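Local coordinates for A-type flavoprotein (PDB 2Q9U) that probably scavenges oxygen as a flavodiiron oxidoreductase, carrying a mu-oxo-diiron centre in a beta-lactamase-like domain and FMN in a flavodoxin-like domain, at residues 139-147 / 157-167; 5-13 / 66-74. One frame throughout, in Å; residues are numbered along the deposited sequence.

Interaction 1: residues 139-147 / 157-167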
loop_
_atom_site.group_PDB
_atom_site.type_symbol
_atom_site.label_atom_id
_atom_site.label_comp_id
_atom_site.label_asym_id
_atom_site.label_seq_id
_atom_site.Cartn_x
_atom_site.Cartn_y
_atom_site.Cartn_z
ATOM N N GLY A 139 0.031 -35.152 -36.295
ATOM C CA GLY A 139 -1.132 -35.736 -36.982
ATOM C C GLY A 139 -1.412 -34.992 -38.263
ATOM O O GLY A 139 -0.595 -34.998 -39.183
ATOM N N LYS A 140 -2.573 -34.338 -38.321
ATOM C CA LYS A 140 -2.890 -33.397 -39.394
ATOM C C LYS A 140 -1.926 -32.215 -39.372
ATOM O O LYS A 140 -1.601 -31.648 -40.421
ATOM C CB LYS A 140 -4.347 -32.911 -39.278
ATOM C CG LYS A 140 -5.333 -34.051 -39.328
ATOM C CD LYS A 140 -6.558 -33.719 -40.176
ATOM C CE LYS A 140 -6.939 -34.924 -41.048
ATOM N NZ LYS A 140 -5.851 -35.254 -42.037
ATOM N N ARG A 141 -1.455 -31.858 -38.179
ATOM C CA ARG A 141 -0.589 -30.692 -38.015
ATOM C C ARG A 141 0.876 -31.096 -37.855
ATOM O O ARG A 141 1.194 -32.227 -37.484
ATOM C CB ARG A 141 -1.045 -29.822 -36.820
ATOM C CG ARG A 141 -2.467 -29.263 -36.952
ATOM C CD ARG A 141 -2.895 -28.526 -35.673
ATOM N NE ARG A 141 -4.319 -28.166 -35.624
ATOM C CZ ARG A 141 -5.296 -29.014 -35.294
ATOM N NH1 ARG A 141 -5.029 -30.298 -35.068
ATOM N NH2 ARG A 141 -6.561 -28.590 -35.229
ATOM N N THR A 142 1.765 -30.173 -38.174
ATOM C CA THR A 142 3.159 -30.268 -37.772
ATOM C C THR A 142 3.528 -29.023 -36.957
ATOM O O THR A 142 2.832 -27.994 -37.023
ATOM C CB THR A 142 4.104 -30.383 -38.965
ATOM O OG1 THR A 142 4.054 -29.186 -39.759
ATOM C CG2 THR A 142 3.740 -31.602 -39.837
ATOM N N LEU A 143 4.595 -29.135 -36.183
ATOM C CA LEU A 143 5.103 -28.023 -35.375
ATOM C C LEU A 143 6.573 -27.777 -35.649
ATOM O O LEU A 143 7.371 -28.736 -35.741
ATOM C CB LEU A 143 4.915 -28.319 -33.886
ATOM C CG LEU A 143 3.488 -28.525 -33.369
ATOM C CD1 LEU A 143 3.540 -28.853 -31.894
ATOM C CD2 LEU A 143 2.637 -27.283 -33.634
ATOM N N LYS A 144 6.916 -26.489 -35.796
ATOM C CA LYS A 144 8.287 -26.000 -35.943
ATOM C C LYS A 144 8.648 -25.160 -34.713
ATOM O O LYS A 144 7.757 -24.674 -33.992
ATOM C CB LYS A 144 8.429 -25.133 -37.200
ATOM C CG LYS A 144 7.882 -25.790 -38.471
ATOM C CD LYS A 144 8.821 -26.869 -38.998
ATOM C CE LYS A 144 9.992 -26.264 -39.768
ATOM N NZ LYS A 144 11.157 -26.250 -38.883
ATOM N N PHE A 145 9.944 -24.945 -34.518
ATOM C CA PHE A 145 10.452 -24.325 -33.307
ATOM C C PHE A 145 11.399 -23.229 -33.695
ATOM O O PHE A 145 12.277 -23.421 -34.521
ATOM C CB PHE A 145 11.102 -25.409 -32.431
ATOM C CG PHE A 145 10.170 -26.557 -32.181
ATOM C CD1 PHE A 145 9.182 -26.449 -31.209
ATOM C CD2 PHE A 145 10.179 -27.689 -33.019
ATOM C CE1 PHE A 145 8.269 -27.485 -31.002
ATOM C CE2 PHE A 145 9.270 -28.718 -32.831
ATOM C CZ PHE A 145 8.313 -28.626 -31.827
ATOM N N ILE A 146 11.177 -22.050 -33.138
ATOM C CA ILE A 146 11.980 -20.885 -33.464
ATOM C C ILE A 146 12.668 -20.390 -32.174
ATOM O O ILE A 146 12.033 -19.704 -31.337
ATOM C CB ILE A 146 11.116 -19.745 -34.056
ATOM C CG1 ILE A 146 10.354 -20.201 -35.318
ATOM C CG2 ILE A 146 12.002 -18.547 -34.335
ATOM C CD1 ILE A 146 9.199 -19.233 -35.752
ATOM N N PRO A 147 13.949 -20.750 -31.988
ATOM C CA PRO A 147 14.659 -20.235 -30.826
ATOM C C PRO A 147 14.729 -18.713 -30.921
ATOM O O PRO A 147 14.965 -18.145 -32.008
ATOM C CB PRO A 147 16.046 -20.877 -30.950
ATOM C CG PRO A 147 15.780 -22.161 -31.742
ATOM C CD PRO A 147 14.814 -21.646 -32.789
ATOM N N THR A 157 11.767 -19.616 -26.721
ATOM C CA THR A 157 11.476 -20.250 -28.001
ATOM C C THR A 157 10.069 -19.822 -28.403
ATOM O O THR A 157 9.248 -19.542 -27.516
ATOM C CB THR A 157 11.476 -21.817 -27.842
ATOM O OG1 THR A 157 12.586 -22.233 -27.017
ATOM C CG2 THR A 157 11.552 -22.522 -29.205
ATOM N N PHE A 158 9.798 -19.765 -29.711
ATOM C CA PHE A 158 8.429 -19.747 -30.243
ATOM C C PHE A 158 8.120 -21.093 -30.930
ATOM O O PHE A 158 9.030 -21.759 -31.454
ATOM C CB PHE A 158 8.232 -18.693 -31.335
ATOM C CG PHE A 158 8.437 -17.259 -30.916
ATOM C CD1 PHE A 158 8.443 -16.861 -29.567
ATOM C CD2 PHE A 158 8.605 -16.280 -31.912
ATOM C CE1 PHE A 158 8.610 -15.509 -29.228
ATOM C CE2 PHE A 158 8.774 -14.918 -31.577
ATOM C CZ PHE A 158 8.770 -14.542 -30.216
ATOM N N THR A 159 6.846 -21.474 -30.944
ATOM C CA THR A 159 6.395 -22.675 -31.680
ATOM C C THR A 159 5.452 -22.250 -32.786
ATOM O O THR A 159 4.547 -21.428 -32.600
ATOM C CB THR A 159 5.750 -23.737 -30.743
ATOM O OG1 THR A 159 6.689 -24.128 -29.750
ATOM C CG2 THR A 159 5.300 -24.994 -31.514
ATOM N N TYR A 160 5.687 -22.786 -33.976
ATOM C CA TYR A 160 4.931 -22.357 -35.127
ATOM C C TYR A 160 4.215 -23.551 -35.775
ATOM O O TYR A 160 4.826 -24.598 -35.989
ATOM C CB TYR A 160 5.865 -21.656 -36.122
ATOM C CG TYR A 160 5.164 -21.347 -37.426
ATOM C CD1 TYR A 160 4.142 -20.397 -37.478
ATOM C CD2 TYR A 160 5.497 -22.028 -38.612
ATOM C CE1 TYR A 160 3.465 -20.114 -38.673
ATOM C CE2 TYR A 160 4.837 -21.735 -39.814
ATOM C CZ TYR A 160 3.836 -20.789 -39.839
ATOM O OH TYR A 160 3.170 -20.493 -41.011
ATOM N N CYS A 161 2.922 -23.406 -36.058
ATOM C CA CYS A 161 2.207 -24.456 -36.770
ATOM C C CYS A 161 1.917 -24.002 -38.201
ATOM O O CYS A 161 1.097 -23.115 -38.408
ATOM C CB CYS A 161 0.913 -24.826 -36.036
ATOM S SG CYS A 161 -0.111 -26.043 -36.982
ATOM N N PRO A 162 2.602 -24.609 -39.196
ATOM C CA PRO A 162 2.457 -24.193 -40.592
ATOM C C PRO A 162 1.070 -24.417 -41.197
ATOM O O PRO A 162 0.678 -23.640 -42.065
ATOM C CB PRO A 162 3.503 -25.055 -41.337
ATOM C CG PRO A 162 4.419 -25.580 -40.278
ATOM C CD PRO A 162 3.590 -25.695 -39.037
ATOM N N GLU A 163 0.354 -25.473 -40.779
ATOM C CA GLU A 163 -0.966 -25.797 -41.356
ATOM C C GLU A 163 -2.044 -24.809 -40.957
ATOM O O GLU A 163 -2.876 -24.444 -41.786
ATOM C CB GLU A 163 -1.441 -27.223 -41.008
ATOM C CG GLU A 163 -0.549 -28.354 -41.553
ATOM C CD GLU A 163 0.708 -28.525 -40.740
ATOM O OE1 GLU A 163 0.693 -28.077 -39.563
ATOM O OE2 GLU A 163 1.701 -29.101 -41.258
ATOM N N ASP A 164 -2.032 -24.397 -39.688
ATOM C CA ASP A 164 -3.018 -23.471 -39.151
ATOM C C ASP A 164 -2.529 -22.012 -39.067
ATOM O O ASP A 164 -3.317 -21.111 -38.755
ATOM C CB ASP A 164 -3.500 -23.970 -37.788
ATOM C CG ASP A 164 -4.324 -25.261 -37.889
ATOM O OD1 ASP A 164 -4.590 -25.704 -39.021
ATOM O OD2 ASP A 164 -4.695 -25.823 -36.844
ATOM N N LYS A 165 -1.237 -21.800 -39.345
ATOM C CA LYS A 165 -0.620 -20.472 -39.401
ATOM C C LYS A 165 -0.640 -19.840 -37.999
ATOM O O LYS A 165 -0.906 -18.632 -37.840
ATOM C CB LYS A 165 -1.309 -19.557 -40.433
ATOM C CG LYS A 165 -1.493 -20.196 -41.865
ATOM C CD LYS A 165 -0.137 -20.555 -42.540
ATOM C CE LYS A 165 -0.328 -21.120 -43.957
ATOM N NZ LYS A 165 -0.987 -22.486 -43.910
ATOM N N ILE A 166 -0.345 -20.672 -37.002
ATOM C CA ILE A 166 -0.344 -20.231 -35.598
ATOM C C ILE A 166 1.068 -20.053 -35.086
ATOM O O ILE A 166 1.902 -20.961 -35.190
ATOM C CB ILE A 166 -0.990 -21.263 -34.661
ATOM C CG1 ILE A 166 -2.397 -21.662 -35.109
ATOM C CG2 ILE A 166 -1.062 -20.711 -33.217
ATOM C CD1 ILE A 166 -2.786 -23.050 -34.578
ATOM N N LEU A 167 1.329 -18.906 -34.474
ATOM C CA LEU A 167 2.564 -18.723 -33.747
ATOM C C LEU A 167 2.239 -18.785 -32.249
ATOM O O LEU A 167 1.504 -17.923 -31.722
ATOM C CB LEU A 167 3.194 -17.371 -34.107
ATOM C CG LEU A 167 4.539 -17.095 -33.425
ATOM C CD1 LEU A 167 5.628 -18.052 -33.916
ATOM C CD2 LEU A 167 5.004 -15.632 -33.572
#

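Interaction 2: residues 5-13 / 66-74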
loop_
_atom_site.group_PDB
_atom_site.type_symbol
_atom_site.label_atom_id
_atom_site.label_comp_id
_atom_site.label_asym_id
_atom_site.label_seq_id
_atom_site.Cartn_x
_atom_site.Cartn_y
_atom_site.Cartn_z
ATOM N N PRO A 5 -17.254 -34.671 -12.893
ATOM C CA PRO A 5 -18.008 -33.424 -12.746
ATOM C C PRO A 5 -17.439 -32.323 -13.633
ATOM O O PRO A 5 -16.217 -32.243 -13.831
ATOM C CB PRO A 5 -17.825 -33.056 -11.272
ATOM C CG PRO A 5 -17.336 -34.305 -10.598
ATOM C CD PRO A 5 -16.602 -35.085 -11.637
ATOM N N LYS A 6 -18.325 -31.488 -14.165
ATOM C CA LYS A 6 -17.941 -30.409 -15.087
ATOM C C LYS A 6 -17.908 -29.051 -14.375
ATOM O O LYS A 6 -18.950 -28.534 -13.971
ATOM C CB LYS A 6 -18.907 -30.394 -16.279
ATOM C CG LYS A 6 -19.021 -29.072 -17.030
ATOM C CD LYS A 6 -18.172 -29.076 -18.246
ATOM C CE LYS A 6 -18.650 -28.050 -19.243
ATOM N NZ LYS A 6 -17.850 -28.192 -20.475
ATOM N N TYR A 7 -16.715 -28.481 -14.236
ATOM C CA TYR A 7 -16.558 -27.216 -13.536
ATOM C C TYR A 7 -15.604 -26.245 -14.248
ATOM O O TYR A 7 -15.272 -25.198 -13.711
ATOM C CB TYR A 7 -16.175 -27.430 -12.050
ATOM C CG TYR A 7 -14.967 -28.312 -11.844
ATOM C CD1 TYR A 7 -13.674 -27.800 -11.958
ATOM C CD2 TYR A 7 -15.117 -29.665 -11.558
ATOM C CE1 TYR A 7 -12.540 -28.623 -11.775
ATOM C CE2 TYR A 7 -14.012 -30.488 -11.381
ATOM C CZ TYR A 7 -12.730 -29.960 -11.485
ATOM O OH TYR A 7 -11.638 -30.797 -11.328
ATOM N N VAL A 8 -15.187 -26.594 -15.462
ATOM C CA VAL A 8 -14.512 -25.638 -16.344
ATOM C C VAL A 8 -15.233 -25.567 -17.680
ATOM O O VAL A 8 -15.853 -26.552 -18.113
ATOM C CB VAL A 8 -13.005 -25.959 -16.592
ATOM C CG1 VAL A 8 -12.195 -25.808 -15.287
ATOM C CG2 VAL A 8 -12.802 -27.339 -17.285
ATOM N N GLN A 9 -15.143 -24.408 -18.328
ATOM C CA GLN A 9 -15.680 -24.254 -19.672
ATOM C C GLN A 9 -14.559 -24.539 -20.670
ATOM O O GLN A 9 -13.467 -23.948 -20.559
ATOM C CB GLN A 9 -16.208 -22.822 -19.904
ATOM C CG GLN A 9 -16.684 -22.618 -21.374
ATOM C CD GLN A 9 -16.722 -21.174 -21.843
ATOM O OE1 GLN A 9 -16.390 -20.255 -21.109
ATOM N NE2 GLN A 9 -17.163 -20.974 -23.079
ATOM N N ASP A 10 -14.808 -25.429 -21.638
ATOM C CA ASP A 10 -13.830 -25.638 -22.724
ATOM C C ASP A 10 -13.849 -24.442 -23.639
ATOM O O ASP A 10 -14.912 -23.902 -23.948
ATOM C CB ASP A 10 -14.150 -26.896 -23.532
ATOM C CG ASP A 10 -14.165 -28.132 -22.666
ATOM O OD1 ASP A 10 -13.301 -28.243 -21.761
ATOM O OD2 ASP A 10 -15.061 -28.979 -22.872
ATOM N N GLN A 11 -12.667 -24.010 -24.053
ATOM C CA GLN A 11 -12.522 -22.741 -24.706
ATOM C C GLN A 11 -11.725 -22.932 -25.990
ATOM O O GLN A 11 -10.522 -22.701 -26.041
ATOM C CB GLN A 11 -11.902 -21.710 -23.729
ATOM C CG GLN A 11 -12.853 -21.404 -22.549
ATOM C CD GLN A 11 -12.254 -20.507 -21.480
ATOM O OE1 GLN A 11 -11.646 -19.493 -21.783
ATOM N NE2 GLN A 11 -12.448 -20.879 -20.216
ATOM N N GLU A 12 -12.432 -23.369 -27.035
ATOM C CA GLU A 12 -11.830 -23.584 -28.354
ATOM C C GLU A 12 -11.608 -22.228 -29.034
ATOM O O GLU A 12 -12.558 -21.545 -29.403
ATOM C CB GLU A 12 -12.704 -24.527 -29.208
ATOM C CG GLU A 12 -11.938 -25.224 -30.352
ATOM C CD GLU A 12 -12.822 -26.161 -31.180
ATOM O OE1 GLU A 12 -14.023 -26.264 -30.873
ATOM O OE2 GLU A 12 -12.301 -26.800 -32.131
ATOM N N MET A 13 -10.351 -21.832 -29.189
ATOM C CA MET A 13 -10.038 -20.509 -29.715
ATOM C C MET A 13 -10.067 -20.469 -31.229
ATOM O O MET A 13 -10.605 -19.523 -31.834
ATOM C CB MET A 13 -8.723 -20.042 -29.163
ATOM C CG MET A 13 -8.981 -19.359 -27.795
ATOM S SD MET A 13 -7.478 -18.851 -27.091
ATOM C CE MET A 13 -6.942 -17.468 -28.102
ATOM N N LEU A 66 -4.455 -28.622 -14.913
ATOM C CA LEU A 66 -4.651 -30.054 -15.203
ATOM C C LEU A 66 -6.140 -30.336 -15.460
ATOM O O LEU A 66 -6.468 -31.153 -16.337
ATOM C CB LEU A 66 -4.117 -30.898 -14.038
ATOM C CG LEU A 66 -2.582 -30.867 -13.905
ATOM C CD1 LEU A 66 -2.105 -31.515 -12.585
ATOM C CD2 LEU A 66 -1.897 -31.522 -15.126
ATOM N N SER A 67 -7.012 -29.648 -14.713
ATOM C CA SER A 67 -8.468 -29.803 -14.865
ATOM C C SER A 67 -8.936 -29.374 -16.252
ATOM O O SER A 67 -9.742 -30.066 -16.884
ATOM C CB SER A 67 -9.242 -29.052 -13.774
ATOM O OG SER A 67 -9.040 -29.695 -12.527
ATOM N N ARG A 68 -8.432 -28.228 -16.718
ATOM C CA ARG A 68 -8.719 -27.777 -18.077
ATOM C C ARG A 68 -8.216 -28.736 -19.153
ATOM O O ARG A 68 -8.938 -29.038 -20.104
ATOM C CB ARG A 68 -8.175 -26.367 -18.316
ATOM C CG ARG A 68 -8.817 -25.318 -17.410
ATOM C CD ARG A 68 -8.395 -23.939 -17.911
ATOM N NE ARG A 68 -8.758 -22.882 -16.975
ATOM C CZ ARG A 68 -9.981 -22.380 -16.859
ATOM N NH1 ARG A 68 -10.967 -22.859 -17.619
ATOM N NH2 ARG A 68 -10.212 -21.402 -15.977
ATOM N N ILE A 69 -6.996 -29.238 -18.991
ATOM C CA ILE A 69 -6.474 -30.235 -19.933
ATOM C C ILE A 69 -7.331 -31.512 -19.938
ATOM O O ILE A 69 -7.723 -31.996 -20.994
ATOM C CB ILE A 69 -4.989 -30.610 -19.644
ATOM C CG1 ILE A 69 -4.096 -29.389 -19.891
ATOM C CG2 ILE A 69 -4.511 -31.713 -20.618
ATOM C CD1 ILE A 69 -2.655 -29.549 -19.338
ATOM N N ALA A 70 -7.603 -32.048 -18.762
ATOM C CA ALA A 70 -8.375 -33.299 -18.624
ATOM C C ALA A 70 -9.775 -33.177 -19.213
ATOM O O ALA A 70 -10.362 -34.172 -19.655
ATOM C CB ALA A 70 -8.456 -33.723 -17.137
ATOM N N ALA A 71 -10.323 -31.962 -19.232
ATOM C CA ALA A 71 -11.648 -31.768 -19.803
ATOM C C ALA A 71 -11.599 -31.968 -21.313
ATOM O O ALA A 71 -12.587 -32.388 -21.910
ATOM C CB ALA A 71 -12.202 -30.400 -19.460
ATOM N N CYS A 72 -10.439 -31.682 -21.907
ATOM C CA CYS A 72 -10.191 -31.898 -23.333
ATOM C C CYS A 72 -9.715 -33.306 -23.684
ATOM O O CYS A 72 -10.078 -33.835 -24.737
ATOM C CB CYS A 72 -9.131 -30.928 -23.835
ATOM S SG CYS A 72 -9.648 -29.186 -23.835
ATOM N N CYS A 73 -8.852 -33.868 -22.840
ATOM C CA CYS A 73 -8.212 -35.143 -23.141
ATOM C C CYS A 73 -7.699 -35.755 -21.837
ATOM O O CYS A 73 -7.081 -35.046 -21.054
ATOM C CB CYS A 73 -7.029 -34.883 -24.068
ATOM S SG CYS A 73 -6.170 -36.333 -24.654
ATOM N N PRO A 74 -7.905 -37.085 -21.619
ATOM C CA PRO A 74 -7.323 -37.690 -20.420
ATOM C C PRO A 74 -5.817 -37.448 -20.380
ATOM O O PRO A 74 -5.172 -37.464 -21.427
ATOM C CB PRO A 74 -7.590 -39.192 -20.623
ATOM C CG PRO A 74 -8.872 -39.212 -21.438
ATOM C CD PRO A 74 -8.639 -38.071 -22.431
HETATM O O HOH W 1 -11.031 -24.702 -19.838
HETATM O O HOH W 2 -10.913 -27.269 -20.977
HETATM O O HOH W 3 -15.005 -31.388 -21.821
#

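Interaction 1: residues 139-147 / 157-167
Lys-144 and Ile-146 pair with Tyr-160 and Phe-158 in an antiparallel beta hairpin of the second sheet of the beta-lactamase-like domain. The short strand axes run 155° apart and approach to 4.5 Å. Both pairs are of the hydrogen-bonded type; Ile-146 N reaches Phe-158 O at 2.7 Å. Phe-145 and Thr-159 form the non-hydrogen-bonded pair between them and lie side by side, ring CD1 3.7 Å from Thr-159 OG1, a hydroxyl that bonds Asn-84. On the other face, Ile-146 CD1 touches Tyr-160 CB at 4.1 Å.

Past the ladder, carboxylates replace carbonyls as acceptors. Glu-163, bent at chi2 (77°), swings its carboxylate across Thr-142 almost at a right angle. Its OE1 receives Thr-142 N at 2.7 Å from above the carboxylate plane, while OE2 takes the Thr-142 OG1 hydroxyl at 2.8 Å on its syn lone pair. The extended Arg-141 chain carries NE to Asp-164 OD2, a 2.7 Å salt bridge between planes 89° apart; Asp-48 takes NH1.

The acceptors thus pass from backbone carbonyls to two acids in the turn that holds the G1 bulge. Two bonds to Glu-163 should restrict rotation of its carboxylate, and Arg-141 probably stabilises Asp-164 as a carboxylate.

Interaction 2: residues 5-13 / 66-74
Val-8 packs against Arg-68 and Ala-71 where the N-terminal arm, residues 5-13, runs past the C-terminal half of helix 62-72. The contact buries 348 Å² in total, and waters carry much of its polar chemistry.

Arg-68 can be traced outward from the helix. Its CB leads to CG, which meets Val-8 CG1 at 4.0 Å. From CG to NE the chain is extended (chi2 and chi3 both -170°), which carries the guanidinium to Val-8, whose CG1 lies over one of its faces. At the tip, NH1 lies 3.8 Å from Val-8 CB and donates to a water at 2.9 Å, in the guanidinium plane; the same water donates to Gln-9 O. NH1 also makes a salt bridge to Asp-279 of the second subunit, while NH2 pairs with Glu-64 one turn back on the helix. Gln-11 NE2 donates to Gln-9 O at 3.3 Å, so that carbonyl receives both a water and an amide; Gln-11 OE1 accepts from Arg-182 NE.

The other methyl of Val-8, CG2, reaches Ala-71 CB at 3.8 Å. Asp-10 works through two further waters: one joins its OD1 to Arg-68 O, the other its OD2 to Ala-71 O. Each carboxylate oxygen is thereby tied to a helix carbonyl it could not bond directly, both being acceptors. Tyr-7 sets its ring edge against Ser-67, OH 3.1 Å from OG; the clear hydrogen bonds of the two hydroxyls go elsewhere, Tyr-7 OH to Glu-386 of the second subunit and Ser-67 OG to Glu-63 O.

The arm touches both helix 62-72, through Ser-67, Arg-68 and Ala-71, and the second subunit, through its Asp-279, Arg-282 and Glu-390. Strand 17-24 takes up its far end, where Gln-11 pairs with Trp-19 by backbone bonds and Arg-68 packs on the same tryptophan.

How the interactions relate
Both contacts belong to the beta-lactamase-like half of the chain and are partly buried, but they hold different elements. Their centres lie 23 Å apart and their nearest atoms about 7 Å, without touching. Interaction 1 joins neighbouring strands of one sheet, buries 732 Å² and is carried by direct bonds; another subunit does not touch its segments. Interaction 2 joins an irregular arm to a helix across 53 residues of sequence, buries under half that area and has no clear direct hydrogen bond, relying on water bridges and valine packing. Charge differs likewise: arginine meets aspartate directly within interaction 1, whereas in interaction 2 Arg-68 pairs with acids outside both segments, one on the second subunit.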